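Transcriptional regulator (NtrC family) (Aquifex aeolicus, PDB 3DZD) probably activates transcription by sigma-54 RNA polymerase as an AAA+ ATPase governed by a response-regulator receiver domain. Local coordinates at residues 272-277 and 281-286. Sequence-based numbering, arbitrary orientation.
Sequences KNLEEE and GNFRED
Across the turn that ends helix 274-279, N282 N donates to E277 O over 2.7 Å, and the CA atoms of the two residues come within 5.1 Å. The same pair is joined a second time through its side chains: N282 ND2 reaches E277 OE1 at 3.2 Å, with the oxygen close to the amide plane and the carboxylate and amide planes 31° apart. The E277 chain is bent at chi2 (-59°), which folds its carboxylate back to this amide. G281, with positive phi, ends the helix in a Schellman motif, and the chain then runs through F283 to R284, N-cap of helix 285-291 in the sigma-54 interaction (AAA+) domain. L274 CD2 sits over one face of the F283 ring, 4.2 Å from its centroid and 19° off the normal, a CH-pi contact. F283 CB also lies 4.1 Å from E277 CB. With only a methyl group in place of the E277 side chain, as in an alanine here, the N282 amide would probably lose its carboxylate mate and be free to turn. L274 and F283 both pack on Y288, while F283 also touches Q239 of helix 236-248.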
loop_
_atom_site.group_PDB
_atom_site.type_symbol
_atom_site.label_atom_id
_atom_site.label_comp_id
_atom_site.label_asym_id
_atom_site.label_seq_id
_atom_site.Cartn_x
_atom_site.Cartn_y
_atom_site.Cartn_z
ATOM N N LYS A 272 -26.847 -10.324 10.301
ATOM C CA LYS A 272 -28.132 -11.001 10.148
ATOM C C LYS A 272 -27.978 -12.469 10.484
ATOM O O LYS A 272 -26.866 -12.985 10.540
ATOM C CB LYS A 272 -28.620 -10.896 8.705
ATOM C CG LYS A 272 -28.712 -9.481 8.163
ATOM C CD LYS A 272 -29.426 -9.469 6.816
ATOM C CE LYS A 272 -29.188 -8.173 6.065
ATOM N NZ LYS A 272 -29.300 -6.994 6.966
ATOM N N ASN A 273 -29.091 -13.153 10.710
ATOM C CA ASN A 273 -29.045 -14.601 10.798
ATOM C C ASN A 273 -29.350 -15.154 9.420
ATOM O O ASN A 273 -30.511 -15.321 9.061
ATOM C CB ASN A 273 -30.047 -15.126 11.822
ATOM C CG ASN A 273 -30.004 -16.633 11.953
ATOM O OD1 ASN A 273 -29.680 -17.346 11.000
ATOM N ND2 ASN A 273 -30.327 -17.129 13.138
ATOM N N LEU A 274 -28.303 -15.432 8.647
ATOM C CA LEU A 274 -28.477 -15.745 7.233
ATOM C C LEU A 274 -29.284 -16.995 6.974
ATOM O O LEU A 274 -29.937 -17.103 5.943
ATOM C CB LEU A 274 -27.138 -15.830 6.519
ATOM C CG LEU A 274 -26.534 -14.477 6.144
ATOM C CD1 LEU A 274 -25.223 -14.712 5.414
ATOM C CD2 LEU A 274 -27.498 -13.675 5.286
ATOM N N GLU A 275 -29.237 -17.946 7.895
ATOM C CA GLU A 275 -30.086 -19.120 7.766
ATOM C C GLU A 275 -31.559 -18.718 7.716
ATOM O O GLU A 275 -32.361 -19.365 7.048
ATOM C CB GLU A 275 -29.840 -20.088 8.913
ATOM C CG GLU A 275 -28.821 -21.164 8.606
ATOM C CD GLU A 275 -28.614 -22.099 9.781
ATOM O OE1 GLU A 275 -28.960 -23.294 9.656
ATOM O OE2 GLU A 275 -28.119 -21.631 10.835
ATOM N N GLU A 276 -31.908 -17.641 8.416
ATOM C CA GLU A 276 -33.277 -17.133 8.412
ATOM C C GLU A 276 -33.588 -16.365 7.134
ATOM O O GLU A 276 -34.720 -16.375 6.654
ATOM C CB GLU A 276 -33.533 -16.240 9.629
ATOM C CG GLU A 276 -33.292 -16.927 10.959
ATOM C CD GLU A 276 -33.904 -18.317 11.018
ATOM O OE1 GLU A 276 -33.338 -19.185 11.720
ATOM O OE2 GLU A 276 -34.944 -18.544 10.360
ATOM N N GLU A 277 -32.582 -15.694 6.590
ATOM C CA GLU A 277 -32.747 -14.936 5.358
ATOM C C GLU A 277 -32.982 -15.864 4.175
ATOM O O GLU A 277 -33.611 -15.478 3.189
ATOM C CB GLU A 277 -31.522 -14.066 5.102
ATOM C CG GLU A 277 -31.322 -12.986 6.131
ATOM C CD GLU A 277 -32.517 -12.055 6.219
ATOM O OE1 GLU A 277 -33.063 -11.677 5.157
ATOM O OE2 GLU A 277 -32.913 -11.704 7.351
ATOM N N GLY A 281 -36.248 -16.278 1.614
ATOM C CA GLY A 281 -35.877 -16.131 0.220
ATOM C C GLY A 281 -35.123 -14.853 -0.091
ATOM O O GLY A 281 -35.221 -14.334 -1.198
ATOM N N ASN A 282 -34.368 -14.342 0.877
ATOM C CA ASN A 282 -33.595 -13.118 0.670
ATOM C C ASN A 282 -32.102 -13.374 0.492
ATOM O O ASN A 282 -31.301 -12.440 0.421
ATOM C CB ASN A 282 -33.815 -12.145 1.827
ATOM C CG ASN A 282 -35.276 -11.829 2.048
ATOM O OD1 ASN A 282 -36.094 -11.950 1.134
ATOM N ND2 ASN A 282 -35.616 -11.421 3.264
ATOM N N PHE A 283 -31.732 -14.647 0.429
ATOM C CA PHE A 283 -30.335 -15.026 0.275
ATOM C C PHE A 283 -30.223 -16.458 -0.227
ATOM O O PHE A 283 -30.857 -17.365 0.315
ATOM C CB PHE A 283 -29.586 -14.867 1.600
ATOM C CG PHE A 283 -28.102 -14.773 1.441
ATOM C CD1 PHE A 283 -27.490 -13.545 1.243
ATOM C CD2 PHE A 283 -27.318 -15.912 1.468
ATOM C CE1 PHE A 283 -26.112 -13.453 1.089
ATOM C CE2 PHE A 283 -25.942 -15.827 1.313
ATOM C CZ PHE A 283 -25.341 -14.599 1.126
ATOM N N ARG A 284 -29.414 -16.651 -1.265
ATOM C CA ARG A 284 -29.244 -17.966 -1.873
ATOM C C ARG A 284 -28.689 -18.971 -0.882
ATOM O O ARG A 284 -27.755 -18.685 -0.138
ATOM C CB ARG A 284 -28.316 -17.894 -3.084
ATOM C CG ARG A 284 -28.674 -16.820 -4.095
ATOM C CD ARG A 284 -27.751 -16.938 -5.288
ATOM N NE ARG A 284 -27.769 -18.297 -5.819
ATOM C CZ ARG A 284 -28.368 -18.640 -6.953
ATOM N NH1 ARG A 284 -28.986 -17.712 -7.679
ATOM N NH2 ARG A 284 -28.344 -19.900 -7.368
ATOM N N GLU A 285 -29.266 -20.160 -0.899
ATOM C CA GLU A 285 -28.912 -21.211 0.038
ATOM C C GLU A 285 -27.556 -21.825 -0.306
ATOM O O GLU A 285 -26.750 -22.115 0.582
ATOM C CB GLU A 285 -30.002 -22.285 0.032
ATOM C CG GLU A 285 -29.847 -23.369 1.075
ATOM C CD GLU A 285 -30.858 -24.490 0.892
ATOM O OE1 GLU A 285 -31.728 -24.373 0.003
ATOM O OE2 GLU A 285 -30.780 -25.489 1.636
ATOM N N ASP A 286 -27.312 -22.031 -1.597
ATOM C CA ASP A 286 -26.082 -22.670 -2.043
ATOM C C ASP A 286 -24.888 -21.754 -1.814
ATOM O O ASP A 286 -23.793 -22.217 -1.519
ATOM C CB ASP A 286 -26.180 -23.092 -3.516
ATOM C CG ASP A 286 -26.647 -21.960 -4.436
ATOM O OD1 ASP A 286 -26.810 -20.810 -3.971
ATOM O OD2 ASP A 286 -26.855 -22.228 -5.640
#